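Local coordinates for PP1b (Porcine reproductive and respiratory syndrome virus, PDB 6JDR), which probably couples ATP hydrolysis to 5' to 3' unwinding of RNA and DNA duplexes, as the helicase subunit of an arterivirus replicase, at residues K309-H321 against E325-A337. The protein carries 1 engineered substitution. Residues are numbered along the deposited sequence; the frame is centred on the assembly and turned at random.
Sequences KPVRYGQVLTPYH and EDSAITIDSSQGA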
ATOM      1  N   LYS A 309      39.092 -17.621  -3.332  1.00 78.82           N
ATOM      2  CA  LYS A 309      39.727 -18.641  -4.164  1.00 79.53           C
ATOM      3  C   LYS A 309      38.679 -19.620  -4.691  1.00 76.60           C
ATOM      4  O   LYS A 309      37.625 -19.779  -4.077  1.00 75.40           O
ATOM      5  CB  LYS A 309      40.796 -19.389  -3.365  1.00 82.37           C
ATOM      6  CG  LYS A 309      42.057 -18.575  -3.126  1.00 85.61           C
ATOM      7  CD  LYS A 309      43.108 -19.369  -2.363  1.00 88.05           C
ATOM      8  CE  LYS A 309      44.448 -18.648  -2.339  1.00 88.83           C
ATOM      9  NZ  LYS A 309      44.363 -17.299  -1.709  1.00 88.72           N
ATOM     10  N   PRO A 310      38.967 -20.284  -5.829  1.00 75.15           N
ATOM     11  CA  PRO A 310      38.003 -21.205  -6.454  1.00 75.17           C
ATOM     12  C   PRO A 310      37.478 -22.287  -5.509  1.00 74.86           C
ATOM     13  O   PRO A 310      38.160 -22.657  -4.554  1.00 75.81           O
ATOM     14  CB  PRO A 310      38.812 -21.844  -7.588  1.00 75.20           C
ATOM     15  CG  PRO A 310      39.883 -20.861  -7.899  1.00 75.31           C
ATOM     16  CD  PRO A 310      40.224 -20.202  -6.596  1.00 74.71           C
ATOM     17  N   VAL A 311      36.279 -22.789  -5.789  1.00 73.97           N
ATOM     18  CA  VAL A 311      35.631 -23.772  -4.924  1.00 74.56           C
ATOM     19  C   VAL A 311      34.691 -24.679  -5.725  1.00 75.78           C
ATOM     20  O   VAL A 311      34.241 -24.309  -6.811  1.00 75.31           O
ATOM     21  CB  VAL A 311      34.875 -23.064  -3.777  1.00 75.62           C
ATOM     22  CG1 VAL A 311      33.651 -22.320  -4.297  1.00 76.20           C
ATOM     23  CG2 VAL A 311      34.490 -24.052  -2.687  1.00 76.44           C
ATOM     24  N   ARG A 312      34.415 -25.868  -5.188  1.00 76.62           N
ATOM     25  CA  ARG A 312      33.617 -26.880  -5.879  1.00 79.30           C
ATOM     26  C   ARG A 312      32.381 -27.290  -5.070  1.00 77.45           C
ATOM     27  O   ARG A 312      32.149 -28.480  -4.842  1.00 77.65           O
ATOM     28  CB  ARG A 312      34.479 -28.119  -6.154  1.00 82.52           C
ATOM     29  CG  ARG A 312      35.730 -27.859  -6.980  1.00 85.66           C
ATOM     30  CD  ARG A 312      35.410 -27.656  -8.454  1.00 88.12           C
ATOM     31  NE  ARG A 312      36.611 -27.753  -9.284  1.00 90.75           N
ATOM     32  CZ  ARG A 312      37.207 -28.892  -9.640  1.00 91.25           C
ATOM     33  NH1 ARG A 312      36.728 -30.072  -9.245  1.00 90.99           N
ATOM     34  NH2 ARG A 312      38.299 -28.853 -10.398  1.00 91.23           N
ATOM     35  N   TYR A 313      31.585 -26.312  -4.647  1.00 74.46           N
ATOM     36  CA  TYR A 313      30.362 -26.593  -3.894  1.00 72.18           C
ATOM     37  C   TYR A 313      29.149 -26.671  -4.817  1.00 69.77           C
ATOM     38  O   TYR A 313      28.868 -25.733  -5.563  1.00 68.78           O
ATOM     39  CB  TYR A 313      30.127 -25.530  -2.819  1.00 72.77           C
ATOM     40  CG  TYR A 313      31.166 -25.493  -1.712  1.00 73.47           C
ATOM     41  CD1 TYR A 313      31.743 -26.663  -1.214  1.00 74.60           C
ATOM     42  CD2 TYR A 313      31.542 -24.285  -1.132  1.00 73.47           C
ATOM     43  CE1 TYR A 313      32.679 -26.624  -0.195  1.00 74.79           C
ATOM     44  CE2 TYR A 313      32.476 -24.240  -0.108  1.00 74.54           C
ATOM     45  CZ  TYR A 313      33.043 -25.412   0.354  1.00 74.52           C
ATOM     46  OH  TYR A 313      33.971 -25.373   1.368  1.00 75.37           O
ATOM     47  N   GLY A 314      28.431 -27.791  -4.754  1.00 67.31           N
ATOM     48  CA  GLY A 314      27.253 -28.009  -5.592  1.00 66.59           C
ATOM     49  C   GLY A 314      27.623 -28.091  -7.059  1.00 66.31           C
ATOM     50  O   GLY A 314      28.727 -28.510  -7.398  1.00 69.89           O
ATOM     51  N   GLN A 315      26.702 -27.688  -7.929  1.00 65.60           N
ATOM     52  CA  GLN A 315      26.977 -27.627  -9.360  1.00 64.55           C
ATOM     53  C   GLN A 315      27.781 -26.371  -9.675  1.00 62.89           C
ATOM     54  O   GLN A 315      27.378 -25.269  -9.306  1.00 63.74           O
ATOM     55  CB  GLN A 315      25.672 -27.623 -10.160  1.00 65.72           C
ATOM     56  CG  GLN A 315      25.856 -27.539 -11.671  1.00 67.28           C
ATOM     57  CD  GLN A 315      26.688 -28.682 -12.223  1.00 68.86           C
ATOM     58  OE1 GLN A 315      26.281 -29.841 -12.157  1.00 70.60           O
ATOM     59  NE2 GLN A 315      27.859 -28.363 -12.769  1.00 70.08           N
ATOM     60  N   VAL A 316      28.912 -26.540 -10.354  1.00 60.41           N
ATOM     61  CA  VAL A 316      29.732 -25.406 -10.774  1.00 58.17           C
ATOM     62  C   VAL A 316      29.224 -24.865 -12.106  1.00 56.33           C
ATOM     63  O   VAL A 316      28.946 -25.631 -13.033  1.00 55.68           O
ATOM     64  CB  VAL A 316      31.220 -25.791 -10.908  1.00 58.34           C
ATOM     65  CG1 VAL A 316      32.039 -24.623 -11.449  1.00 57.59           C
ATOM     66  CG2 VAL A 316      31.770 -26.254  -9.566  1.00 59.56           C
ATOM     67  N   LEU A 317      29.107 -23.540 -12.185  1.00 54.01           N
ATOM     68  CA  LEU A 317      28.666 -22.858 -13.394  1.00 52.47           C
ATOM     69  C   LEU A 317      29.725 -21.863 -13.823  1.00 49.66           C
ATOM     70  O   LEU A 317      30.363 -21.235 -12.979  1.00 46.80           O
ATOM     71  CB  LEU A 317      27.357 -22.113 -13.139  1.00 53.99           C
ATOM     72  CG  LEU A 317      26.151 -22.953 -12.719  1.00 56.57           C
ATOM     73  CD1 LEU A 317      24.944 -22.056 -12.479  1.00 58.16           C
ATOM     74  CD2 LEU A 317      25.832 -24.004 -13.772  1.00 56.65           C
ATOM     75  N   THR A 318      29.907 -21.716 -15.134  1.00 47.89           N
ATOM     76  CA  THR A 318      30.882 -20.771 -15.672  1.00 47.80           C
ATOM     77  C   THR A 318      30.482 -20.343 -17.086  1.00 46.97           C
ATOM     78  O   THR A 318      29.946 -21.144 -17.840  1.00 49.95           O
ATOM     79  CB  THR A 318      32.307 -21.372 -15.658  1.00 48.31           C
ATOM     80  OG1 THR A 318      33.260 -20.386 -16.083  1.00 49.07           O
ATOM     81  CG2 THR A 318      32.400 -22.603 -16.557  1.00 48.30           C
ATOM     82  N   PRO A 319      30.719 -19.070 -17.444  1.00 45.46           N
ATOM     83  CA  PRO A 319      30.330 -18.630 -18.780  1.00 46.02           C
ATOM     84  C   PRO A 319      30.879 -19.504 -19.914  1.00 47.86           C
ATOM     85  O   PRO A 319      30.105 -20.010 -20.731  1.00 46.97           O
ATOM     86  CB  PRO A 319      30.916 -17.218 -18.869  1.00 45.27           C
ATOM     87  CG  PRO A 319      30.970 -16.740 -17.465  1.00 45.37           C
ATOM     88  CD  PRO A 319      31.157 -17.948 -16.593  1.00 45.35           C
ATOM     89  N   TYR A 320      32.199 -19.689 -19.938  1.00 49.09           N
ATOM     90  CA  TYR A 320      32.884 -20.293 -21.081  1.00 50.35           C
ATOM     91  C   TYR A 320      33.233 -21.766 -20.869  1.00 50.77           C
ATOM     92  O   TYR A 320      33.604 -22.170 -19.766  1.00 51.68           O
ATOM     93  CB  TYR A 320      34.175 -19.525 -21.376  1.00 50.36           C
ATOM     94  CG  TYR A 320      34.004 -18.047 -21.674  1.00 50.77           C
ATOM     95  CD1 TYR A 320      32.926 -17.574 -22.424  1.00 51.01           C
ATOM     96  CD2 TYR A 320      34.949 -17.125 -21.236  1.00 51.35           C
ATOM     97  CE1 TYR A 320      32.787 -16.225 -22.704  1.00 51.20           C
ATOM     98  CE2 TYR A 320      34.822 -15.777 -21.516  1.00 51.64           C
ATOM     99  CZ  TYR A 320      33.740 -15.330 -22.249  1.00 52.43           C
ATOM    100  OH  TYR A 320      33.621 -13.987 -22.523  1.00 53.28           O
ATOM    101  N   HIS A 321      33.131 -22.555 -21.940  1.00 50.96           N
ATOM    102  CA  HIS A 321      33.560 -23.962 -21.926  1.00 51.22           C
ATOM    103  C   HIS A 321      35.033 -24.115 -21.541  1.00 49.54           C
ATOM    104  O   HIS A 321      35.395 -25.063 -20.845  1.00 48.40           O
ATOM    105  CB  HIS A 321      33.340 -24.621 -23.293  1.00 52.13           C
ATOM    106  CG  HIS A 321      31.910 -24.953 -23.593  1.00 53.73           C
ATOM    107  ND1 HIS A 321      31.176 -24.283 -24.549  1.00 53.93           N
ATOM    108  CD2 HIS A 321      31.085 -25.896 -23.078  1.00 53.56           C
ATOM    109  CE1 HIS A 321      29.959 -24.795 -24.604  1.00 53.91           C
ATOM    110  NE2 HIS A 321      29.878 -25.775 -23.722  1.00 53.35           N
ATOM    111  N   GLU A 325      35.854 -27.388 -15.477  1.00 61.78           N
ATOM    112  CA  GLU A 325      36.694 -28.408 -14.854  1.00 64.60           C
ATOM    113  C   GLU A 325      35.803 -29.441 -14.185  1.00 64.74           C
ATOM    114  O   GLU A 325      34.715 -29.109 -13.719  1.00 65.47           O
ATOM    115  CB  GLU A 325      37.612 -27.775 -13.807  1.00 66.03           C
ATOM    116  CG  GLU A 325      38.469 -26.635 -14.336  1.00 68.87           C
ATOM    117  CD  GLU A 325      39.297 -25.962 -13.257  1.00 71.68           C
ATOM    118  OE1 GLU A 325      39.226 -26.387 -12.085  1.00 72.12           O
ATOM    119  OE2 GLU A 325      40.026 -25.003 -13.592  1.00 76.75           O
ATOM    120  N   ASP A 326      36.264 -30.687 -14.135  1.00 67.05           N
ATOM    121  CA  ASP A 326      35.517 -31.761 -13.482  1.00 70.52           C
ATOM    122  C   ASP A 326      34.106 -31.855 -14.098  1.00 68.68           C
ATOM    123  O   ASP A 326      33.986 -31.947 -15.319  1.00 67.19           O
ATOM    124  CB  ASP A 326      35.507 -31.535 -11.958  1.00 73.73           C
ATOM    125  CG  ASP A 326      35.123 -32.783 -11.172  1.00 77.70           C
ATOM    126  OD1 ASP A 326      34.382 -33.636 -11.707  1.00 80.36           O
ATOM    127  OD2 ASP A 326      35.559 -32.900 -10.005  1.00 81.07           O
ATOM    128  N   SER A 327      33.054 -31.802 -13.282  1.00 68.81           N
ATOM    129  CA  SER A 327      31.681 -31.940 -13.767  1.00 69.44           C
ATOM    130  C   SER A 327      30.964 -30.587 -13.889  1.00 68.60           C
ATOM    131  O   SER A 327      29.741 -30.512 -13.760  1.00 68.74           O
ATOM    132  CB  SER A 327      30.905 -32.865 -12.826  1.00 69.59           C
ATOM    133  OG  SER A 327      30.896 -32.346 -11.506  1.00 68.77           O
ATOM    134  N   ALA A 328      31.724 -29.523 -14.144  1.00 67.14           N
ATOM    135  CA  ALA A 328      31.158 -28.187 -14.306  1.00 65.21           C
ATOM    136  C   ALA A 328      30.493 -28.047 -15.669  1.00 64.41           C
ATOM    137  O   ALA A 328      30.862 -28.734 -16.620  1.00 64.66           O
ATOM    138  CB  ALA A 328      32.240 -27.133 -14.142  1.00 64.48           C
ATOM    139  N   ILE A 329      29.522 -27.141 -15.754  1.00 64.11           N
ATOM    140  CA  ILE A 329      28.804 -26.868 -17.001  1.00 62.16           C
ATOM    141  C   ILE A 329      28.739 -25.372 -17.269  1.00 60.32           C
ATOM    142  O   ILE A 329      28.965 -24.561 -16.367  1.00 60.12           O
ATOM    143  CB  ILE A 329      27.369 -27.433 -16.965  1.00 63.12           C
ATOM    144  CG1 ILE A 329      26.578 -26.842 -15.788  1.00 63.87           C
ATOM    145  CG2 ILE A 329      27.407 -28.953 -16.879  1.00 62.47           C
ATOM    146  CD1 ILE A 329      25.115 -27.225 -15.776  1.00 64.74           C
ATOM    147  N   THR A 330      28.424 -25.006 -18.508  1.00 59.78           N
ATOM    148  CA  THR A 330      28.211 -23.605 -18.840  1.00 60.41           C
ATOM    149  C   THR A 330      26.900 -23.116 -18.242  1.00 62.27           C
ATOM    150  O   THR A 330      26.025 -23.910 -17.881  1.00 62.83           O
ATOM    151  CB  THR A 330      28.167 -23.350 -20.357  1.00 60.50           C
ATOM    152  OG1 THR A 330      27.124 -24.134 -20.950  1.00 60.10           O
ATOM    153  CG2 THR A 330      29.502 -23.684 -20.997  1.00 61.15           C
ATOM    154  N   ILE A 331      26.771 -21.798 -18.149  1.00 61.63           N
ATOM    155  CA  ILE A 331      25.536 -21.178 -17.699  1.00 61.31           C
ATOM    156  C   ILE A 331      24.436 -21.406 -18.739  1.00 63.46           C
ATOM    157  O   ILE A 331      23.272 -21.585 -18.381  1.00 64.68           O
ATOM    158  CB  ILE A 331      25.731 -19.672 -17.432  1.00 60.31           C
ATOM    159  CG1 ILE A 331      26.725 -19.463 -16.281  1.00 60.03           C
ATOM    160  CG2 ILE A 331      24.405 -19.010 -17.097  1.00 59.59           C
ATOM    161  CD1 ILE A 331      27.371 -18.092 -16.265  1.00 60.12           C
ATOM    162  N   ASP A 332      24.806 -21.419 -20.018  1.00 64.97           N
ATOM    163  CA  ASP A 332      23.855 -21.719 -21.094  1.00 68.31           C
ATOM    164  C   ASP A 332      23.283 -23.135 -20.994  1.00 69.59           C
ATOM    165  O   ASP A 332      22.113 -23.357 -21.306  1.00 73.18           O
ATOM    166  CB  ASP A 332      24.508 -21.526 -22.465  1.00 70.49           C
ATOM    167  CG  ASP A 332      24.865 -20.077 -22.743  1.00 74.27           C
ATOM    168  OD1 ASP A 332      25.105 -19.322 -21.773  1.00 74.78           O
ATOM    169  OD2 ASP A 332      24.909 -19.693 -23.932  1.00 77.96           O
ATOM    170  N   SER A 333      24.111 -24.085 -20.563  1.00 69.15           N
ATOM    171  CA  SER A 333      23.686 -25.479 -20.406  1.00 67.87           C
ATOM    172  C   SER A 333      22.839 -25.707 -19.158  1.00 67.66           C
ATOM    173  O   SER A 333      22.166 -26.732 -19.048  1.00 71.64           O
ATOM    174  CB  SER A 333      24.904 -26.404 -20.359  1.00 66.61           C
ATOM    175  OG  SER A 333      25.663 -26.298 -21.550  1.00 66.31           O
ATOM    176  N   SER A 334      22.878 -24.763 -18.221  1.00 66.65           N
ATOM    177  CA  SER A 334      22.141 -24.876 -16.960  1.00 67.80           C
ATOM    178  C   SER A 334      20.687 -24.396 -17.042  1.00 68.63           C
ATOM    179  O   SER A 334      19.963 -24.454 -16.045  1.00 65.73           O
ATOM    180  CB  SER A 334      22.865 -24.081 -15.870  1.00 67.20           C
ATOM    181  OG  SER A 334      22.879 -22.696 -16.177  1.00 64.37           O
ATOM    182  N   GLN A 335      20.264 -23.922 -18.215  1.00 71.72           N
ATOM    183  CA  GLN A 335      18.915 -23.378 -18.386  1.00 74.76           C
ATOM    184  C   GLN A 335      17.852 -24.462 -18.211  1.00 77.40           C
ATOM    185  O   GLN A 335      17.933 -25.531 -18.824  1.00 77.70           O
ATOM    186  CB  GLN A 335      18.767 -22.717 -19.759  1.00 74.94           C
ATOM    187  CG  GLN A 335      19.633 -21.480 -19.943  1.00 76.86           C
ATOM    188  CD  GLN A 335      19.552 -20.901 -21.343  1.00 77.10           C
ATOM    189  OE1 GLN A 335      18.554 -21.069 -22.040  1.00 79.33           O
ATOM    190  NE2 GLN A 335      20.607 -20.208 -21.758  1.00 77.63           N
ATOM    191  N   GLY A 336      16.860 -24.173 -17.373  1.00 77.97           N
ATOM    192  CA  GLY A 336      15.811 -25.132 -17.047  1.00 78.48           C
ATOM    193  C   GLY A 336      16.255 -26.217 -16.078  1.00 79.80           C
ATOM    194  O   GLY A 336      15.643 -27.286 -16.023  1.00 83.77           O
ATOM    195  N   ALA A 337      17.319 -25.948 -15.320  1.00 76.41           N
ATOM    196  CA  ALA A 337      17.811 -26.873 -14.301  1.00 74.73           C
ATOM    197  C   ALA A 337      17.825 -26.184 -12.941  1.00 73.10           C
ATOM    198  O   ALA A 337      18.005 -24.970 -12.860  1.00 73.18           O
ATOM    199  CB  ALA A 337      19.204 -27.365 -14.662  1.00 75.62           C
TER
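Gln315 joins 309-321 to 325-337 at the start of their pairing: its NE2 lies 3.0 Å from Ser327 O, an almost straight bond (175° at the hydrogen) in the amide plane. The same nitrogen donates to Val316 O, so both its hydrogens are engaged and the amide's rotation is fixed; a bend at chi2 (58°) brings it back over the backbone. Val316 O also accepts from Ile329 N at 3.2 Å, the two donors arriving from opposite faces of its carbonyl plane. Two residues on, Thr318 N returns a bond to Ile329 O, giving a short parallel pairing. On one face of this pairing Leu317 and Ile329 lie side by side, CD2 against CG1 at 3.6 Å, and Leu317 CD2 also meets Ser334 CB. Farther along, Thr330 CG2 sits over one face of the His321 ring in a CH-pi contact, 3.5 Å from the centroid. At the other end Arg312 forks between two acids, NH2 to Glu325 OE1 at 3.1 Å and NH1 to Asp326 OD2 at 3.2 Å, with both carboxylates turned steeply to the guanidinium. Behind these contacts, strand 342-345 pairs with the far edge of 315-318, while Val359 of helix 354-361 packs on Ile331 and Ser334. With so few backbone bonds, edge strand 329-330 relies also on the Gln315 amide for its register, while the Arg312 salt bridges tie turn 325-328 to the loop before 315-318.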